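Local atomic coordinates of Low molecular weight protein-tyrosine-phosphatase YwlE (Bacillus subtilis subsp. subtilis, PDB entry 4KK3), a protein that removes phosphate from phosphoarginine residues of many proteins, counteracting the arginine kinase McsB and restoring DNA binding by the repressor CtsR. Residues G122-D125 / I126-T130; R131-L134 / E135-R139. All coordinates share one frame; numbering follows the deposited sequence.

Contact 1 of 2, residues G122-D125 / I126-T130; sequences GSID and IYKQT
Tyr127 N bonds to Ser123 O at 3.2 Å, the first of the successive i to i+4 backbone bonds that open this helix, with Lys128 N to Ile124 O and Gln129 N to Asp125 O as the next two. Ser123 holds the N-cap. With chi1 at 69°, its OG lies between its own backbone N and carbonyl carbon and reaches forward to the first turn, where it accepts two weak bonds, from Asp125 N at 3.2 Å and from Ile126 N at 3.4 Å. Serine suits the place because a short hydroxyl can reach amides that have no earlier carbonyl in the helix to bond to. Gly122, just ahead, passes close to Ile126, with its CA 4.2 Å from Ile126 CB; a side chain would collide there. The edge of the Tyr127 ring faces the same turn, Ser123 O lying in the ring plane 3.4 Å from CD1. Beyond the two segments the ring packs edge-to-face on His50 and touches Cys12 of the substrate-binding loop. On another side of the same turn, Ile124 and Lys128, one turn apart, cross at a slant. Ile124 CG1, anti to the backbone N (chi1 -172°), presses on Lys128 CE at 3.5 Å, a tight carbon contact, while Lys128 CG rests 3.3 Å from Ile124 O. The branched isoleucine thus flanks the extended lysine chain, whose NZ pairs with Glu57. Asp125 probably adds a favourable negative charge near the positive end of the helix dipole, its OD1 standing 5.2 Å from Lys128 NZ without touching it. This is a serine N-cap starting helix 124-145, whose Tyr127 lies beside the phosphate-binding loop of the low molecular weight phosphatase fold.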
loop_
_atom_site.group_PDB
_atom_site.type_symbol
_atom_site.label_atom_id
_atom_site.label_comp_id
_atom_site.label_asym_id
_atom_site.label_seq_id
_atom_site.Cartn_x
_atom_site.Cartn_y
_atom_site.Cartn_z
ATOM N N GLY A 122 17.722 3.804 -1.164
ATOM C CA GLY A 122 18.221 3.986 0.187
ATOM C C GLY A 122 18.827 2.718 0.762
ATOM O O GLY A 122 18.719 1.643 0.173
ATOM N N SER A 123 19.469 2.849 1.917
ATOM C CA SER A 123 20.114 1.709 2.569
ATOM C C SER A 123 19.062 0.802 3.169
ATOM O O SER A 123 17.888 1.158 3.220
ATOM C CB SER A 123 21.046 2.185 3.674
ATOM O OG SER A 123 20.298 2.727 4.747
ATOM N N ILE A 124 19.488 -0.363 3.647
ATOM C CA ILE A 124 18.577 -1.280 4.320
ATOM C C ILE A 124 17.933 -0.589 5.524
ATOM O O ILE A 124 16.781 -0.847 5.852
ATOM C CB ILE A 124 19.303 -2.591 4.742
ATOM C CG1 ILE A 124 18.310 -3.632 5.265
ATOM C CG2 ILE A 124 20.405 -2.318 5.774
ATOM C CD1 ILE A 124 17.250 -4.036 4.255
ATOM N N ASP A 125 18.666 0.315 6.168
ATOM C CA ASP A 125 18.112 1.018 7.318
ATOM C C ASP A 125 16.993 1.987 6.946
ATOM O O ASP A 125 16.041 2.152 7.714
ATOM C CB ASP A 125 19.207 1.706 8.119
ATOM C CG ASP A 125 20.234 0.725 8.636
ATOM O OD1 ASP A 125 19.878 -0.125 9.482
ATOM O OD2 ASP A 125 21.391 0.797 8.184
ATOM N N ILE A 126 17.100 2.618 5.779
ATOM C CA ILE A 126 16.006 3.453 5.265
ATOM C C ILE A 126 14.748 2.604 5.059
ATOM O O ILE A 126 13.645 2.984 5.469
ATOM C CB ILE A 126 16.375 4.130 3.928
ATOM C CG1 ILE A 126 17.480 5.163 4.134
ATOM C CG2 ILE A 126 15.151 4.824 3.308
ATOM C CD1 ILE A 126 17.045 6.364 4.953
ATOM N N TYR A 127 14.923 1.445 4.430
ATOM C CA TYR A 127 13.810 0.521 4.213
ATOM C C TYR A 127 13.189 0.025 5.510
ATOM O O TYR A 127 11.973 -0.114 5.599
ATOM C CB TYR A 127 14.247 -0.683 3.392
ATOM C CG TYR A 127 14.232 -0.459 1.908
ATOM C CD1 TYR A 127 15.250 0.246 1.293
ATOM C CD2 TYR A 127 13.209 -0.969 1.115
ATOM C CE1 TYR A 127 15.249 0.449 -0.064
ATOM C CE2 TYR A 127 13.207 -0.775 -0.256
ATOM C CZ TYR A 127 14.226 -0.063 -0.833
ATOM O OH TYR A 127 14.235 0.139 -2.193
ATOM N N LYS A 128 14.012 -0.259 6.511
ATOM C CA LYS A 128 13.472 -0.765 7.764
ATOM C C LYS A 128 12.655 0.316 8.464
ATOM O O LYS A 128 11.658 0.018 9.113
ATOM C CB LYS A 128 14.566 -1.335 8.673
ATOM C CG LYS A 128 15.193 -2.593 8.115
ATOM C CD LYS A 128 16.227 -3.154 9.087
ATOM C CE LYS A 128 17.079 -4.224 8.446
ATOM N NZ LYS A 128 17.913 -4.946 9.459
ATOM N N GLN A 129 13.065 1.572 8.303
ATOM C CA GLN A 129 12.299 2.699 8.827
ATOM C C GLN A 129 10.952 2.831 8.113
ATOM O O GLN A 129 9.926 3.055 8.745
ATOM C CB GLN A 129 13.105 3.997 8.714
ATOM C CG GLN A 129 14.359 4.012 9.591
ATOM C CD GLN A 129 15.190 5.271 9.409
ATOM O OE1 GLN A 129 16.183 5.277 8.677
ATOM N NE2 GLN A 129 14.789 6.346 10.079
ATOM N N THR A 130 10.960 2.666 6.796
ATOM C CA THR A 130 9.722 2.655 6.018
ATOM C C THR A 130 8.817 1.509 6.469
ATOM O O THR A 130 7.615 1.683 6.691
ATOM C CB THR A 130 10.015 2.508 4.529
ATOM O OG1 THR A 130 10.786 3.632 4.094
ATOM C CG2 THR A 130 8.717 2.456 3.733
#

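Contact 2 of 2, residues R131-L134 / E135-R139; sequences RDEL and EELLR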
loop_
_atom_site.group_PDB
_atom_site.type_symbol
_atom_site.label_atom_id
_atom_site.label_comp_id
_atom_site.label_asym_id
_atom_site.label_seq_id
_atom_site.Cartn_x
_atom_site.Cartn_y
_atom_site.Cartn_z
ATOM N N ARG A 131 9.412 0.334 6.620
ATOM C CA ARG A 131 8.662 -0.816 7.115
ATOM C C ARG A 131 7.963 -0.496 8.443
ATOM O O ARG A 131 6.777 -0.780 8.612
ATOM C CB ARG A 131 9.598 -2.019 7.298
ATOM C CG ARG A 131 8.899 -3.232 7.900
ATOM C CD ARG A 131 9.927 -4.215 8.467
ATOM N NE ARG A 131 10.566 -3.691 9.674
ATOM C CZ ARG A 131 11.758 -4.071 10.132
ATOM N NH1 ARG A 131 12.489 -4.980 9.487
ATOM N NH2 ARG A 131 12.234 -3.517 11.234
ATOM N N ASP A 132 8.706 0.074 9.390
ATOM C CA ASP A 132 8.162 0.374 10.713
ATOM C C ASP A 132 7.073 1.438 10.654
ATOM O O ASP A 132 6.079 1.364 11.372
ATOM C CB ASP A 132 9.271 0.815 11.670
ATOM C CG ASP A 132 10.201 -0.331 12.051
ATOM O OD1 ASP A 132 9.852 -1.495 11.765
ATOM O OD2 ASP A 132 11.273 -0.072 12.639
ATOM N N GLU A 133 7.284 2.427 9.788
ATOM C CA GLU A 133 6.314 3.478 9.560
ATOM C C GLU A 133 5.006 2.876 9.040
ATOM O O GLU A 133 3.919 3.193 9.535
ATOM C CB GLU A 133 6.903 4.469 8.546
ATOM C CG GLU A 133 5.972 5.569 8.062
ATOM C CD GLU A 133 6.650 6.457 7.032
ATOM O OE1 GLU A 133 7.677 6.037 6.459
ATOM O OE2 GLU A 133 6.164 7.574 6.795
ATOM N N LEU A 134 5.128 2.007 8.043
ATOM C CA LEU A 134 3.993 1.316 7.451
ATOM C C LEU A 134 3.283 0.431 8.468
ATOM O O LEU A 134 2.052 0.427 8.555
ATOM C CB LEU A 134 4.443 0.463 6.265
ATOM C CG LEU A 134 4.729 1.279 5.008
ATOM C CD1 LEU A 134 5.255 0.399 3.885
ATOM C CD2 LEU A 134 3.421 1.988 4.584
ATOM N N GLU A 135 4.067 -0.330 9.218
ATOM C CA GLU A 135 3.493 -1.242 10.207
ATOM C C GLU A 135 2.551 -0.514 11.168
ATOM O O GLU A 135 1.423 -0.956 11.401
ATOM C CB GLU A 135 4.604 -1.973 10.969
ATOM C CG GLU A 135 4.104 -3.111 11.853
ATOM C CD GLU A 135 5.247 -3.905 12.461
ATOM O OE1 GLU A 135 6.415 -3.628 12.109
ATOM O OE2 GLU A 135 4.979 -4.803 13.286
ATOM N N GLU A 136 3.013 0.603 11.717
ATOM C CA GLU A 136 2.231 1.367 12.679
ATOM C C GLU A 136 0.932 1.886 12.064
ATOM O O GLU A 136 -0.122 1.855 12.694
ATOM C CB GLU A 136 3.060 2.524 13.244
ATOM C CG GLU A 136 2.300 3.413 14.211
ATOM C CD GLU A 136 3.192 4.408 14.926
ATOM O OE1 GLU A 136 4.053 3.981 15.723
ATOM O OE2 GLU A 136 3.026 5.619 14.690
ATOM N N LEU A 137 1.012 2.366 10.826
ATOM C CA LEU A 137 -0.180 2.858 10.131
ATOM C C LEU A 137 -1.168 1.735 9.833
ATOM O O LEU A 137 -2.396 1.894 9.949
ATOM C CB LEU A 137 0.238 3.524 8.826
ATOM C CG LEU A 137 0.919 4.880 9.024
ATOM C CD1 LEU A 137 1.669 5.303 7.767
ATOM C CD2 LEU A 137 -0.112 5.924 9.415
ATOM N N LEU A 138 -0.625 0.586 9.457
ATOM C CA LEU A 138 -1.440 -0.530 9.005
ATOM C C LEU A 138 -2.104 -1.248 10.172
ATOM O O LEU A 138 -3.206 -1.763 10.021
ATOM C CB LEU A 138 -0.608 -1.497 8.162
ATOM C CG LEU A 138 -0.132 -0.835 6.856
ATOM C CD1 LEU A 138 0.912 -1.715 6.175
ATOM C CD2 LEU A 138 -1.278 -0.533 5.905
ATOM N N ARG A 139 -1.443 -1.263 11.327
ATOM C CA ARG A 139 -2.096 -1.747 12.545
ATOM C C ARG A 139 -3.304 -0.892 12.911
ATOM O O ARG A 139 -4.349 -1.429 13.287
ATOM C CB ARG A 139 -1.118 -1.848 13.721
ATOM C CG ARG A 139 -0.101 -2.962 13.531
ATOM C CD ARG A 139 0.680 -3.267 14.790
ATOM N NE ARG A 139 1.679 -4.306 14.539
ATOM C CZ ARG A 139 1.413 -5.609 14.504
ATOM N NH1 ARG A 139 0.177 -6.050 14.708
ATOM N NH2 ARG A 139 2.384 -6.477 14.264
#
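Glu135 CG stands anti to the backbone N (chi1 -170°) and Asp132 CG anti to the carbonyl carbon (chi1 -70°), which lays the two side chains alongside each other, pointing the same way. Their carboxylates are turned 55° apart, and Asp132 OD1 comes within 4.1 Å of Glu135 OE1. Two arginines probably ease this meeting of like charges. Arg131 presents its guanidinium edge side-on to Asp132: NE at 3.1 Å and NH2 at 3.2 Å both grip OD1, from the same face of the carboxylate, while NH1 turns to Ala54 O. Arg139, one turn beyond Glu135, sends NH2 to the anti lone pair of Glu135 OE2 at 3.2 Å, nearly in the guanidinium plane. A long, flexible arginine suits both places, since it can bring a planar edge to an acid on its own helix. Replacing Glu135 by an alanine would probably leave the guanidinium of Arg139 without its mate and freer to turn. Leucines take over on the inward side. Leu138 folds back along the helix, its CG 3.0 Å from Leu134 O and its CD1 4.1 Å from Leu134 CB; likewise Leu137 CG lies 3.5 Å from Glu133 O. Leucine serves at these two places because its branched end covers the preceding turn while reaching Ile24 from Leu138 and Leu105 from Leu137; Leu134 meets Met16 and Leu20. Beneath the side chains the i to i+4 ladder runs on unbroken, from Glu135 N to Arg131 O through Leu138 N to Leu134 O. The arrangement is that of an amphipathic helix, with salt bridges between neighbours and between residues one turn apart on its polar side and leucines buried against helices 13-28 and 105-110 in the phosphatase core.

Contacts 1 and 2 follow one another without a break along helix 124-145, their centres 13 Å apart. Glu57 is a shared partner, taking a salt bridge from Lys128 and a long, weak ion pair from Arg131. Contact 1 lies at the surface, about 16 Å from the centre of the chain, contact 2 about 10 Å from it, so this part of the helix leads from the surface toward the interior. Each brings one side chain near the catalytic centre: that of Tyr127 lies about 3 Å from that of Cys12 and about 6 Å from both the side chain of the proton donor/acceptor Asp118 and a bound phosphate, whereas that of Leu134 stays about 5 Å from the side chain of Arg13 and about 9 Å from that of the nucleophile Cys7.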